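PDB 2QGM: succinoglycan biosynthesis protein from Bacillus cereus ATCC 14579, which has no established activity but belongs to the erythromycin esterase family, and may therefore act as a hydrolase. Local coordinates for residues 325-328 with 329-332; 387-390 with 391-394; 424-427 with 428-432. All coordinates share one frame; numbering follows the deposited sequence.

Overall arrangement
All three contacts are local, lying in series along the chain without nesting or crossing. Contact 1 comes first, on helix 324-332, which leads into strand 336-344 of the main mixed sheet. Contact 2 follows where the sheet strand 385-389 turns toward helix 395-402. Contact 3 is last: strand 421-425 of a small antiparallel pair passes through the one-turn helix 426-429 and re-enters the main sheet as strand 432-439, next to 385-389. Contacts 2 and 3 touch, their centres about 10 Å apart, with N390 ND2 probably hydrogen-bonded to F430 O. Contact 1 stands apart, its centre about 14 Å from that of contact 3 and 20 Å from that of contact 2.

Contact 1 of 3, residues 325-328 with 329-332; sequences GQFL and KERL
L328 and L332, one helical turn apart, lie side by side and point the same way, with CD2 of L328 4.0 Å from CD1 of L332. This is the tightly packed flank of helix 324-332. L332 CB comes within 3.0 Å of L328 O, the same oxygen that accepts a 2.8 Å bond from L332 N. Three more bonds of this kind, from the amides of K329, E330 and R331 to the carbonyls of G325, Q326 and F327, continue the i to i+4 bonding of the alpha helix. R331 runs up beside the preceding turn: CG sits beside the backbone N (chi1 -56°), only 3.0 Å from F327 O, and the extended chain lays one guanidinium face loosely over F327 CB. The guanidinium is held farther out by a salt bridge from NH1 to D288. E330, on the looser solvent side, lies alongside the partly covered F327, its OE2 4.0 Å from F327 CD2, with carboxylate and ring planes turned 50° apart. Q326 CG, placed between backbone N and carbonyl carbon by a chi1 of 74°, lies 4.2 Å above the centre of the F327 ring. K329 leads away toward the helix end, where NZ bonds D333 O. Helix 276-297 packs along the F327-R331-L332 side, K280 and E283 meeting F327 and M291 meeting R331 and L332, while the backbone of G325 is hydrogen-bonded to H309 of helix 307-310.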
loop_
_atom_site.group_PDB
_atom_site.type_symbol
_atom_site.label_atom_id
_atom_site.label_comp_id
_atom_site.label_asym_id
_atom_site.label_seq_id
_atom_site.Cartn_x
_atom_site.Cartn_y
_atom_site.Cartn_z
ATOM N N GLY A 325 -4.322 6.963 4.136
ATOM C CA GLY A 325 -3.344 7.547 5.032
ATOM C C GLY A 325 -3.849 8.600 6.001
ATOM O O GLY A 325 -3.384 8.656 7.139
ATOM N N GLN A 326 -4.785 9.443 5.581
ATOM C CA GLN A 326 -5.279 10.464 6.498
ATOM C C GLN A 326 -6.191 9.842 7.558
ATOM O O GLN A 326 -6.242 10.320 8.689
ATOM C CB GLN A 326 -6.002 11.576 5.732
ATOM C CG GLN A 326 -7.357 11.230 5.197
ATOM C CD GLN A 326 -7.841 12.254 4.189
ATOM O OE1 GLN A 326 -7.583 13.455 4.323
ATOM N NE2 GLN A 326 -8.548 11.782 3.173
ATOM N N PHE A 327 -6.898 8.771 7.202
ATOM C CA PHE A 327 -7.763 8.098 8.161
ATOM C C PHE A 327 -6.934 7.347 9.193
ATOM O O PHE A 327 -7.337 7.233 10.349
ATOM C CB PHE A 327 -8.701 7.129 7.452
ATOM C CG PHE A 327 -9.661 7.805 6.531
ATOM C CD1 PHE A 327 -9.709 7.462 5.188
ATOM C CD2 PHE A 327 -10.500 8.817 7.001
ATOM C CE1 PHE A 327 -10.572 8.113 4.317
ATOM C CE2 PHE A 327 -11.373 9.482 6.142
ATOM C CZ PHE A 327 -11.410 9.128 4.793
ATOM N N LEU A 328 -5.789 6.819 8.765
ATOM C CA LEU A 328 -4.906 6.109 9.672
ATOM C C LEU A 328 -4.250 7.113 10.616
ATOM O O LEU A 328 -4.085 6.844 11.806
ATOM C CB LEU A 328 -3.824 5.349 8.898
ATOM C CG LEU A 328 -4.298 4.128 8.103
ATOM C CD1 LEU A 328 -3.176 3.647 7.184
ATOM C CD2 LEU A 328 -4.720 3.022 9.069
ATOM N N LYS A 329 -3.880 8.277 10.092
ATOM C CA LYS A 329 -3.250 9.296 10.934
ATOM C C LYS A 329 -4.245 9.803 11.982
ATOM O O LYS A 329 -3.884 9.998 13.142
ATOM C CB LYS A 329 -2.745 10.464 10.082
ATOM C CG LYS A 329 -2.010 11.542 10.883
ATOM C CD LYS A 329 -0.742 10.993 11.538
ATOM C CE LYS A 329 0.030 12.095 12.258
ATOM N NZ LYS A 329 1.192 11.564 13.035
ATOM N N GLU A 330 -5.496 9.998 11.571
ATOM C CA GLU A 330 -6.543 10.477 12.472
ATOM C C GLU A 330 -6.827 9.502 13.604
ATOM O O GLU A 330 -6.870 9.879 14.785
ATOM C CB GLU A 330 -7.850 10.704 11.707
ATOM C CG GLU A 330 -7.823 11.871 10.739
ATOM C CD GLU A 330 -9.061 11.921 9.859
ATOM O OE1 GLU A 330 -10.187 11.845 10.398
ATOM O OE2 GLU A 330 -8.908 12.052 8.625
ATOM N N ARG A 331 -7.041 8.247 13.233
ATOM C CA ARG A 331 -7.344 7.190 14.188
ATOM C C ARG A 331 -6.160 6.762 15.034
ATOM O O ARG A 331 -6.330 6.398 16.196
ATOM C CB ARG A 331 -7.845 5.946 13.459
ATOM C CG ARG A 331 -9.049 6.139 12.565
ATOM C CD ARG A 331 -9.351 4.840 11.833
ATOM N NE ARG A 331 -10.418 4.980 10.849
ATOM C CZ ARG A 331 -10.783 4.012 10.016
ATOM N NH1 ARG A 331 -10.162 2.840 10.058
ATOM N NH2 ARG A 331 -11.762 4.212 9.141
ATOM N N LEU A 332 -4.965 6.798 14.450
ATOM C CA LEU A 332 -3.775 6.332 15.150
ATOM C C LEU A 332 -2.810 7.380 15.695
ATOM O O LEU A 332 -2.003 7.074 16.569
ATOM C CB LEU A 332 -3.017 5.368 14.234
ATOM C CG LEU A 332 -3.864 4.184 13.752
ATOM C CD1 LEU A 332 -3.107 3.437 12.671
ATOM C CD2 LEU A 332 -4.197 3.248 14.920
#

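Contact 2 of 3, residues 387-390 with 391-394; sequences LLDN and RHLK
An Asx turn at D389 ends the sheet strand 385-389, and a side-on salt bridge reinforces it. D389 OD1 accepts from the amide of R391, two residues on, at 3.1 Å, on the anti side of the carboxylate. The same oxygen takes R391 NE on its syn side at 3.0 Å in an almost straight bond (173°), and NH2 of R391 reaches D389 OD2 at 3.0 Å. Carboxylate and guanidinium are thus paired through two nitrogens and two oxygens, with their planes 30° apart. The bend at chi3 of R391 (-62°) folds the guanidinium back to this position, and NH2 has a further partner in M70 O. H392 brings a ring edge to the carboxylate, its CD2 3.3 Å from D389 OD2, while R391 CB lies over the centre of the imidazole face. On the buried side, L393 crosses L388 at about a right angle, with CD2 of L393 3.8 Å from CD1 of L388. L393 CG also rests 3.3 Å from D389 O, which fits the leucine against the end of the strand. A water donates to N390 O at 2.6 Å and only weakly to R391 O. The turn lies between two helices, M70 of helix 65-71 meeting D389 and V401 of helix 395-402 meeting N390 and L393, while strand 432-439 runs antiparallel to 385-389 and packs I433 against L388.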
loop_
_atom_site.group_PDB
_atom_site.type_symbol
_atom_site.label_atom_id
_atom_site.label_comp_id
_atom_site.label_asym_id
_atom_site.label_seq_id
_atom_site.Cartn_x
_atom_site.Cartn_y
_atom_site.Cartn_z
ATOM N N LEU A 387 17.752 8.674 3.527
ATOM C CA LEU A 387 16.540 8.777 4.320
ATOM C C LEU A 387 16.538 10.188 4.855
ATOM O O LEU A 387 17.597 10.748 5.138
ATOM C CB LEU A 387 16.574 7.830 5.519
ATOM C CG LEU A 387 16.632 6.332 5.256
ATOM C CD1 LEU A 387 17.007 5.602 6.533
ATOM C CD2 LEU A 387 15.288 5.873 4.746
ATOM N N LEU A 388 15.352 10.761 5.003
ATOM C CA LEU A 388 15.227 12.104 5.542
ATOM C C LEU A 388 14.018 12.134 6.473
ATOM O O LEU A 388 12.899 11.866 6.043
ATOM C CB LEU A 388 15.047 13.118 4.406
ATOM C CG LEU A 388 15.098 14.577 4.850
ATOM C CD1 LEU A 388 16.491 14.840 5.401
ATOM C CD2 LEU A 388 14.785 15.531 3.694
ATOM N N ASP A 389 14.247 12.433 7.752
ATOM C CA ASP A 389 13.154 12.514 8.733
ATOM C C ASP A 389 12.673 13.963 8.712
ATOM O O ASP A 389 13.285 14.834 9.322
ATOM C CB ASP A 389 13.652 12.149 10.144
ATOM C CG ASP A 389 12.517 12.053 11.174
ATOM O OD1 ASP A 389 11.438 12.640 10.947
ATOM O OD2 ASP A 389 12.717 11.392 12.212
ATOM N N ASN A 390 11.574 14.219 8.013
ATOM C CA ASN A 390 11.072 15.583 7.884
ATOM C C ASN A 390 10.540 16.188 9.183
ATOM O O ASN A 390 10.483 17.411 9.318
ATOM C CB ASN A 390 9.980 15.660 6.799
ATOM C CG ASN A 390 10.425 15.081 5.459
ATOM O OD1 ASN A 390 11.538 15.326 4.996
ATOM N ND2 ASN A 390 9.537 14.324 4.821
ATOM N N ARG A 391 10.169 15.341 10.136
ATOM C CA ARG A 391 9.620 15.807 11.408
ATOM C C ARG A 391 10.603 16.527 12.322
ATOM O O ARG A 391 10.201 17.403 13.084
ATOM C CB ARG A 391 9.037 14.632 12.190
ATOM C CG ARG A 391 8.067 13.781 11.408
ATOM C CD ARG A 391 7.773 12.507 12.171
ATOM N NE ARG A 391 8.991 11.733 12.350
ATOM C CZ ARG A 391 9.064 10.588 13.015
ATOM N NH1 ARG A 391 7.978 10.071 13.576
ATOM N NH2 ARG A 391 10.231 9.958 13.117
ATOM N N HIS A 392 11.878 16.160 12.260
ATOM C CA HIS A 392 12.869 16.765 13.141
ATOM C C HIS A 392 13.912 17.655 12.474
ATOM O O HIS A 392 14.927 17.994 13.085
ATOM C CB HIS A 392 13.549 15.657 13.951
ATOM C CG HIS A 392 12.586 14.823 14.739
ATOM N ND1 HIS A 392 11.817 15.337 15.758
ATOM C CD2 HIS A 392 12.236 13.517 14.628
ATOM C CE1 HIS A 392 11.033 14.388 16.241
ATOM N NE2 HIS A 392 11.268 13.275 15.569
ATOM N N LEU A 393 13.662 18.037 11.226
ATOM C CA LEU A 393 14.583 18.909 10.509
ATOM C C LEU A 393 14.603 20.293 11.150
ATOM O O LEU A 393 13.630 20.707 11.777
ATOM C CB LEU A 393 14.157 19.056 9.050
ATOM C CG LEU A 393 14.274 17.808 8.180
ATOM C CD1 LEU A 393 13.669 18.080 6.815
ATOM C CD2 LEU A 393 15.741 17.411 8.057
ATOM N N LYS A 394 15.727 20.986 10.989
ATOM C CA LYS A 394 15.918 22.340 11.500
ATOM C C LYS A 394 16.561 23.152 10.375
ATOM O O LYS A 394 16.884 22.611 9.317
ATOM C CB LYS A 394 16.845 22.338 12.718
ATOM C CG LYS A 394 16.339 21.543 13.908
ATOM C CD LYS A 394 15.122 22.181 14.556
ATOM C CE LYS A 394 14.634 21.353 15.737
ATOM N NZ LYS A 394 13.487 21.981 16.453
HETATM O O HOH W 1 10.472 19.720 10.607
#

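Contact 3 of 3, residues 424-427 with 428-432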
loop_
_atom_site.group_PDB
_atom_site.type_symbol
_atom_site.label_atom_id
_atom_site.label_comp_id
_atom_site.label_asym_id
_atom_site.label_seq_id
_atom_site.Cartn_x
_atom_site.Cartn_y
_atom_site.Cartn_z
ATOM N N THR A 424 2.115 21.000 -2.994
ATOM C CA THR A 424 1.828 20.616 -1.620
ATOM C C THR A 424 3.092 20.714 -0.767
ATOM O O THR A 424 4.152 21.102 -1.255
ATOM C CB THR A 424 1.285 19.163 -1.558
ATOM O OG1 THR A 424 0.920 18.840 -0.212
ATOM C CG2 THR A 424 2.345 18.182 -2.040
ATOM N N SER A 425 2.964 20.362 0.508
ATOM C CA SER A 425 4.086 20.387 1.436
ATOM C C SER A 425 4.559 18.963 1.663
ATOM O O SER A 425 3.741 18.057 1.846
ATOM C CB SER A 425 3.658 21.011 2.764
ATOM O OG SER A 425 4.471 20.571 3.832
ATOM N N LEU A 426 5.872 18.759 1.662
ATOM C CA LEU A 426 6.414 17.416 1.859
ATOM C C LEU A 426 6.126 16.864 3.255
ATOM O O LEU A 426 5.682 15.727 3.379
ATOM C CB LEU A 426 7.919 17.409 1.584
ATOM C CG LEU A 426 8.507 16.011 1.357
ATOM C CD1 LEU A 426 8.004 15.416 0.036
ATOM C CD2 LEU A 426 10.025 16.113 1.355
ATOM N N LEU A 427 6.377 17.661 4.296
ATOM C CA LEU A 427 6.120 17.225 5.671
ATOM C C LEU A 427 4.626 16.960 5.882
ATOM O O LEU A 427 4.237 16.088 6.658
ATOM C CB LEU A 427 6.585 18.289 6.668
ATOM C CG LEU A 427 6.188 18.009 8.119
ATOM C CD1 LEU A 427 6.882 16.735 8.619
ATOM C CD2 LEU A 427 6.552 19.199 8.988
ATOM N N GLU A 428 3.801 17.733 5.186
ATOM C CA GLU A 428 2.351 17.607 5.262
ATOM C C GLU A 428 1.927 16.196 4.874
ATOM O O GLU A 428 0.971 15.643 5.425
ATOM C CB GLU A 428 1.715 18.622 4.303
ATOM C CG GLU A 428 0.199 18.688 4.320
ATOM C CD GLU A 428 -0.343 19.640 3.264
ATOM O OE1 GLU A 428 0.211 20.751 3.124
ATOM O OE2 GLU A 428 -1.328 19.286 2.580
ATOM N N GLN A 429 2.656 15.619 3.924
ATOM C CA GLN A 429 2.354 14.290 3.414
ATOM C C GLN A 429 3.143 13.156 4.052
ATOM O O GLN A 429 2.582 12.098 4.339
ATOM C CB GLN A 429 2.603 14.257 1.899
ATOM C CG GLN A 429 1.956 15.412 1.156
ATOM C CD GLN A 429 0.458 15.385 1.266
ATOM O OE1 GLN A 429 -0.224 16.354 0.898
ATOM N NE2 GLN A 429 -0.077 14.279 1.761
ATOM N N PHE A 430 4.436 13.375 4.285
ATOM C CA PHE A 430 5.287 12.321 4.825
ATOM C C PHE A 430 6.137 12.695 6.038
ATOM O O PHE A 430 6.751 13.766 6.078
ATOM C CB PHE A 430 6.230 11.818 3.723
ATOM C CG PHE A 430 5.560 11.596 2.381
ATOM C CD1 PHE A 430 4.517 10.681 2.241
ATOM C CD2 PHE A 430 6.010 12.276 1.247
ATOM C CE1 PHE A 430 3.936 10.443 0.992
ATOM C CE2 PHE A 430 5.436 12.045 -0.006
ATOM C CZ PHE A 430 4.394 11.124 -0.136
ATOM N N ASP A 431 6.198 11.799 7.019
ATOM C CA ASP A 431 7.014 12.036 8.207
ATOM C C ASP A 431 8.470 11.840 7.787
ATOM O O ASP A 431 9.360 12.600 8.175
ATOM C CB ASP A 431 6.684 11.016 9.310
ATOM C CG ASP A 431 5.272 11.160 9.850
ATOM O OD1 ASP A 431 4.877 12.291 10.195
ATOM O OD2 ASP A 431 4.559 10.136 9.946
ATOM N N ILE A 432 8.675 10.806 6.976
ATOM C CA ILE A 432 9.981 10.391 6.491
ATOM C C ILE A 432 9.914 10.099 4.998
ATOM O O ILE A 432 8.856 9.772 4.468
ATOM C CB ILE A 432 10.409 9.077 7.207
ATOM C CG1 ILE A 432 10.449 9.293 8.710
ATOM C CG2 ILE A 432 11.776 8.601 6.714
ATOM C CD1 ILE A 432 10.438 8.008 9.503
#
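This is a capped, one-turn helix, 426-429, a buried connection between strand 421-425 of the small antiparallel pair and strand 432-439 of the main sheet. S425 holds the N-cap position: its OG accepts from E428 N at 3.2 Å with an N-H...O angle of 154°. The hydroxyl is directed at the first helical turn by a chi1 of 155°, which sets it roughly opposite the residue's own nitrogen, and it has a second partner in V401 O of helix 395-402. The extended side chain of E428 runs alongside the cap residue toward T424, its OE1 3.5 Å from S425 CB and its OE2 3.6 Å from T424 OG1; the ion pair of OE1 with K404 is long and weak. The turn closes as amides from its far end, Q429 N and F430 N, both reach L426 O. F430 N meets the oxygen almost head-on at 2.8 Å, whereas Q429 N lies above the carbonyl plane at 3.1 Å, with a C=O...N angle of 114°. The side chains follow the same closure: L426 CD1 meets the edge of the F430 ring at CD2, 3.9 Å away, while one face of that ring is covered over its centre by CB of the adjacent Q429. F430 is the first residue to leave helical conformation, and its carbonyl turns back to the CA-H of L427, 3.5 Å from L427 CA. L407 of strand 404-408 packs on L426 and F430. Chemically, the short helix has polar support at both ends: S425 OG caps the amide end, and K312 NZ bonds L427 O while forming a salt bridge with D431 OD1. The lysine's positive charge probably interacts favourably with the carbonyl end of the helix, just before the chain rejoins the sheet.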